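Local coordinates for uncharacterized protein (Danio rerio, PDB 5HBA) that probably serves, as the globular head of a complement C1q A chain, in target recognition that starts the classical complement pathway of innate immunity, at residues Val46-Ser57 with Tyr123-Asn134. Sequence-based numbering, arbitrary orientation.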
loop_
_atom_site.group_PDB
_atom_site.type_symbol
_atom_site.label_atom_id
_atom_site.label_comp_id
_atom_site.label_asym_id
_atom_site.label_seq_id
_atom_site.Cartn_x
_atom_site.Cartn_y
_atom_site.Cartn_z
ATOM N N VAL A 46 -8.699 18.945 -9.626
ATOM C CA VAL A 46 -7.476 19.162 -10.397
ATOM C C VAL A 46 -7.175 17.969 -11.301
ATOM O O VAL A 46 -6.797 16.898 -10.819
ATOM C CB VAL A 46 -6.270 19.363 -9.461
ATOM C CG1 VAL A 46 -4.989 19.546 -10.269
ATOM C CG2 VAL A 46 -6.501 20.547 -8.536
ATOM N N PRO A 47 -7.333 18.145 -12.622
ATOM C CA PRO A 47 -7.085 17.064 -13.585
ATOM C C PRO A 47 -5.632 16.608 -13.538
ATOM O O PRO A 47 -4.733 17.447 -13.462
ATOM C CB PRO A 47 -7.376 17.724 -14.941
ATOM C CG PRO A 47 -8.221 18.930 -14.609
ATOM C CD PRO A 47 -7.719 19.401 -13.287
ATOM N N GLY A 48 -5.397 15.299 -13.579
ATOM C CA GLY A 48 -4.037 14.801 -13.510
ATOM C C GLY A 48 -3.931 13.326 -13.170
ATOM O O GLY A 48 -4.909 12.575 -13.263
ATOM N N VAL A 49 -2.728 12.920 -12.782
ATOM C CA VAL A 49 -2.449 11.533 -12.455
ATOM C C VAL A 49 -2.349 11.415 -10.932
ATOM O O VAL A 49 -1.650 12.203 -10.284
ATOM C CB VAL A 49 -1.161 11.065 -13.147
ATOM C CG1 VAL A 49 -0.793 9.662 -12.708
ATOM C CG2 VAL A 49 -1.348 11.111 -14.663
ATOM N N TYR A 50 -3.065 10.447 -10.363
ATOM C CA TYR A 50 -3.199 10.349 -8.913
ATOM C C TYR A 50 -2.755 8.992 -8.396
ATOM O O TYR A 50 -2.810 8.006 -9.128
ATOM C CB TYR A 50 -4.667 10.533 -8.527
ATOM C CG TYR A 50 -5.157 11.959 -8.561
ATOM C CD1 TYR A 50 -5.516 12.564 -9.759
ATOM C CD2 TYR A 50 -5.280 12.693 -7.386
ATOM C CE1 TYR A 50 -5.975 13.874 -9.786
ATOM C CE2 TYR A 50 -5.736 13.996 -7.398
ATOM C CZ TYR A 50 -6.080 14.583 -8.603
ATOM O OH TYR A 50 -6.535 15.880 -8.599
ATOM N N TYR A 51 -2.351 8.936 -7.128
ATOM C CA TYR A 51 -2.190 7.650 -6.459
ATOM C C TYR A 51 -3.284 7.459 -5.409
ATOM O O TYR A 51 -3.569 8.367 -4.618
ATOM C CB TYR A 51 -0.800 7.523 -5.814
ATOM C CG TYR A 51 -0.604 6.216 -5.079
ATOM C CD1 TYR A 51 -0.580 5.012 -5.769
ATOM C CD2 TYR A 51 -0.467 6.185 -3.695
ATOM C CE1 TYR A 51 -0.414 3.817 -5.109
ATOM C CE2 TYR A 51 -0.294 4.991 -3.023
ATOM C CZ TYR A 51 -0.264 3.814 -3.738
ATOM O OH TYR A 51 -0.102 2.628 -3.079
ATOM N N PHE A 52 -3.895 6.277 -5.406
ATOM C CA PHE A 52 -4.903 5.925 -4.403
ATOM C C PHE A 52 -4.513 4.603 -3.737
ATOM O O PHE A 52 -3.992 3.702 -4.398
ATOM C CB PHE A 52 -6.279 5.754 -5.058
ATOM C CG PHE A 52 -6.860 7.025 -5.605
ATOM C CD1 PHE A 52 -7.641 7.851 -4.800
ATOM C CD2 PHE A 52 -6.653 7.385 -6.931
ATOM C CE1 PHE A 52 -8.193 9.030 -5.313
ATOM C CE2 PHE A 52 -7.199 8.556 -7.444
ATOM C CZ PHE A 52 -7.962 9.381 -6.631
ATOM N N VAL A 53 -4.779 4.486 -2.441
ATOM C CA VAL A 53 -4.501 3.249 -1.715
ATOM C C VAL A 53 -5.441 3.150 -0.521
ATOM O O VAL A 53 -5.784 4.166 0.102
ATOM C CB VAL A 53 -3.009 3.157 -1.276
ATOM C CG1 VAL A 53 -2.695 4.152 -0.162
ATOM C CG2 VAL A 53 -2.650 1.738 -0.822
ATOM N N PHE A 54 -5.893 1.936 -0.223
ATOM C CA PHE A 54 -6.708 1.722 0.966
ATOM C C PHE A 54 -6.172 0.563 1.809
ATOM O O PHE A 54 -5.466 -0.316 1.296
ATOM C CB PHE A 54 -8.172 1.467 0.586
ATOM C CG PHE A 54 -8.387 0.181 -0.152
ATOM C CD1 PHE A 54 -8.602 -1.005 0.540
ATOM C CD2 PHE A 54 -8.363 0.152 -1.535
ATOM C CE1 PHE A 54 -8.779 -2.196 -0.126
ATOM C CE2 PHE A 54 -8.542 -1.053 -2.223
ATOM C CZ PHE A 54 -8.758 -2.222 -1.512
ATOM N N HIS A 55 -6.529 0.562 3.091
ATOM C CA HIS A 55 -6.194 -0.544 3.998
ATOM C C HIS A 55 -7.430 -0.803 4.842
ATOM O O HIS A 55 -7.915 0.100 5.545
ATOM C CB HIS A 55 -5.019 -0.189 4.928
ATOM C CG HIS A 55 -3.850 0.427 4.233
ATOM N ND1 HIS A 55 -2.918 -0.296 3.523
ATOM C CD2 HIS A 55 -3.435 1.728 4.171
ATOM C CE1 HIS A 55 -2.007 0.512 3.036
ATOM N NE2 HIS A 55 -2.289 1.743 3.401
ATOM N N ALA A 56 -7.952 -2.022 4.787
ATOM C CA ALA A 56 -9.258 -2.270 5.398
ATOM C C ALA A 56 -9.401 -3.667 5.985
ATOM O O ALA A 56 -8.844 -4.632 5.451
ATOM C CB ALA A 56 -10.374 -2.003 4.374
ATOM N N SER A 57 -10.167 -3.765 7.073
ATOM C CA SER A 57 -10.448 -5.049 7.701
ATOM C C SER A 57 -11.897 -5.221 8.129
ATOM O O SER A 57 -12.572 -4.269 8.542
ATOM C CB SER A 57 -9.510 -5.348 8.892
ATOM O OG SER A 57 -9.339 -4.237 9.740
ATOM N N TYR A 123 -13.435 -1.570 9.129
ATOM C CA TYR A 123 -12.414 -0.598 9.469
ATOM C C TYR A 123 -11.700 -0.263 8.176
ATOM O O TYR A 123 -11.326 -1.168 7.429
ATOM C CB TYR A 123 -11.438 -1.217 10.454
ATOM C CG TYR A 123 -10.275 -0.339 10.852
ATOM C CD1 TYR A 123 -10.406 0.613 11.862
ATOM C CD2 TYR A 123 -9.030 -0.490 10.246
ATOM C CE1 TYR A 123 -9.325 1.401 12.248
ATOM C CE2 TYR A 123 -7.952 0.296 10.618
ATOM C CZ TYR A 123 -8.108 1.237 11.614
ATOM O OH TYR A 123 -7.039 2.015 11.986
ATOM N N ALA A 124 -11.537 1.022 7.875
ATOM C CA ALA A 124 -10.897 1.380 6.609
ATOM C C ALA A 124 -10.131 2.693 6.664
ATOM O O ALA A 124 -10.621 3.674 7.218
ATOM C CB ALA A 124 -11.942 1.407 5.471
ATOM N N VAL A 125 -8.927 2.689 6.094
ATOM C CA VAL A 125 -8.151 3.903 5.865
ATOM C C VAL A 125 -7.988 4.047 4.352
ATOM O O VAL A 125 -7.518 3.127 3.686
ATOM C CB VAL A 125 -6.759 3.836 6.559
ATOM C CG1 VAL A 125 -5.952 5.098 6.265
ATOM C CG2 VAL A 125 -6.916 3.674 8.084
ATOM N N PHE A 126 -8.421 5.178 3.804
ATOM C CA PHE A 126 -8.385 5.404 2.361
ATOM C C PHE A 126 -7.522 6.637 2.146
ATOM O O PHE A 126 -7.796 7.701 2.721
ATOM C CB PHE A 126 -9.810 5.659 1.852
ATOM C CG PHE A 126 -9.948 5.698 0.349
ATOM C CD1 PHE A 126 -8.988 5.130 -0.489
ATOM C CD2 PHE A 126 -11.058 6.313 -0.233
ATOM C CE1 PHE A 126 -9.136 5.165 -1.873
ATOM C CE2 PHE A 126 -11.211 6.349 -1.624
ATOM C CZ PHE A 126 -10.242 5.778 -2.443
ATOM N N ASN A 127 -6.474 6.488 1.337
ATOM C CA ASN A 127 -5.501 7.557 1.113
ATOM C C ASN A 127 -5.318 7.879 -0.364
ATOM O O ASN A 127 -5.478 7.006 -1.229
ATOM C CB ASN A 127 -4.143 7.153 1.693
ATOM C CG ASN A 127 -4.223 6.801 3.160
ATOM O OD1 ASN A 127 -4.805 7.540 3.957
ATOM N ND2 ASN A 127 -3.638 5.661 3.528
ATOM N N GLY A 128 -4.958 9.124 -0.660
ATOM C CA GLY A 128 -4.731 9.513 -2.044
ATOM C C GLY A 128 -4.048 10.857 -2.201
ATOM O O GLY A 128 -4.144 11.714 -1.326
ATOM N N PHE A 129 -3.361 11.050 -3.324
ATOM C CA PHE A 129 -2.716 12.332 -3.604
ATOM C C PHE A 129 -2.379 12.503 -5.081
ATOM O O PHE A 129 -2.194 11.522 -5.817
ATOM C CB PHE A 129 -1.473 12.550 -2.719
ATOM C CG PHE A 129 -0.500 11.408 -2.741
ATOM C CD1 PHE A 129 0.467 11.321 -3.737
ATOM C CD2 PHE A 129 -0.546 10.424 -1.765
ATOM C CE1 PHE A 129 1.367 10.270 -3.756
ATOM C CE2 PHE A 129 0.354 9.363 -1.784
ATOM C CZ PHE A 129 1.310 9.293 -2.773
ATOM N N LEU A 130 -2.322 13.758 -5.513
ATOM C CA LEU A 130 -1.927 14.090 -6.875
ATOM C C LEU A 130 -0.450 13.776 -7.080
ATOM O O LEU A 130 0.385 14.112 -6.235
ATOM C CB LEU A 130 -2.175 15.582 -7.146
ATOM C CG LEU A 130 -1.702 16.088 -8.517
ATOM C CD1 LEU A 130 -2.617 15.561 -9.591
ATOM C CD2 LEU A 130 -1.630 17.605 -8.577
ATOM N N ILE A 131 -0.128 13.128 -8.199
ATOM C CA ILE A 131 1.267 12.941 -8.585
ATOM C C ILE A 131 1.705 14.103 -9.484
ATOM O O ILE A 131 2.725 14.748 -9.228
ATOM C CB ILE A 131 1.497 11.585 -9.284
ATOM C CG1 ILE A 131 1.165 10.428 -8.328
ATOM C CG2 ILE A 131 2.938 11.480 -9.784
ATOM C CD1 ILE A 131 0.994 9.069 -9.048
ATOM N N TYR A 132 0.939 14.371 -10.537
ATOM C CA TYR A 132 1.211 15.542 -11.371
ATOM C C TYR A 132 -0.044 16.065 -12.064
ATOM O O TYR A 132 -0.972 15.299 -12.354
ATOM C CB TYR A 132 2.346 15.258 -12.373
ATOM C CG TYR A 132 1.971 14.411 -13.577
ATOM C CD1 TYR A 132 1.336 14.979 -14.681
ATOM C CD2 TYR A 132 2.287 13.055 -13.630
ATOM C CE1 TYR A 132 0.999 14.222 -15.791
ATOM C CE2 TYR A 132 1.957 12.284 -14.746
ATOM C CZ TYR A 132 1.313 12.879 -15.821
ATOM O OH TYR A 132 0.970 12.138 -16.935
ATOM N N ARG A 133 -0.065 17.370 -12.333
ATOM C CA ARG A 133 -1.202 18.014 -12.998
ATOM C C ARG A 133 -1.236 17.755 -14.498
ATOM O O ARG A 133 -0.220 17.906 -15.178
ATOM C CB ARG A 133 -1.170 19.528 -12.762
ATOM C CG ARG A 133 -1.598 19.950 -11.384
ATOM C CD ARG A 133 -1.396 21.442 -11.170
ATOM N NE ARG A 133 -2.016 21.890 -9.923
ATOM C CZ ARG A 133 -1.433 21.834 -8.727
ATOM N NH1 ARG A 133 -0.203 21.349 -8.603
ATOM N NH2 ARG A 133 -2.082 22.262 -7.654
ATOM N N ASN A 134 -2.413 17.381 -15.004
ATOM C CA ASN A 134 -2.638 17.173 -16.440
ATOM C C ASN A 134 -2.507 18.492 -17.184
ATOM O O ASN A 134 -3.465 19.269 -17.241
ATOM C CB ASN A 134 -4.050 16.616 -16.703
ATOM C CG ASN A 134 -4.067 15.119 -16.954
ATOM O OD1 ASN A 134 -3.050 14.521 -17.321
ATOM N ND2 ASN A 134 -5.244 14.502 -16.773
HETATM O O HOH W 1 -1.115 3.976 2.878
#
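Val46 lays CG1 against the aliphatic part of Arg133, 3.6 Å from its CG, and the next carbonyl, Pro47 O, accepts a hydrogen bond from Asn134 N. At the backbone angles of Gly48 a CB would collide with the preceding carbonyl O and with Tyr132 O, which calls for glycine. At Val49 a classic beta bulge shifts the register: Val49 O takes a bond from Ile131 N (2.7 Å) and a weak one from Tyr132 N, while the valine's CB lies over the face of the Tyr132 ring and its CG2 touches CZ at the hydroxyl end. With CG anti to its carbonyl carbon (chi1 -77°), Tyr50 swings its ring over Leu130. Leu130 CD1 sits over the ring face, 3.9 Å from the centroid of Tyr50, and Tyr50 OH makes a very short bond to Val46 O, in the ring plane. A leucine here, lacking ring and hydroxyl, would probably leave Val46 O without its mate and Leu130 CD1 without an aromatic face to lie on. Tyr51 meets Phe129 obliquely, CD2 to CZ 3.7 Å, planes 52° apart. From here to Ser57 the strands pair regularly, antiparallel. Val53 CG1 lies beside Asn127 CB, and a water bridges His55 NE2 (2.6 Å) and, weakly, Asn127 ND2; His55 ND1 also bonds to Ser91 OG and Asn127 OD1 to Ser7 OG, while Asn127 ND2 reaches Gly93 O of a second subunit. Strand 48-57 runs between 123-130 and strand 87-98 in one sheet of the C1q jelly-roll sandwich. Phe52, Phe54 and Phe126 face the interior, towards Phe42, Leu64 and Phe6, whereas Val53 and Phe129 pack on one neighbouring subunit and Tyr51 on the other along the trimer interface.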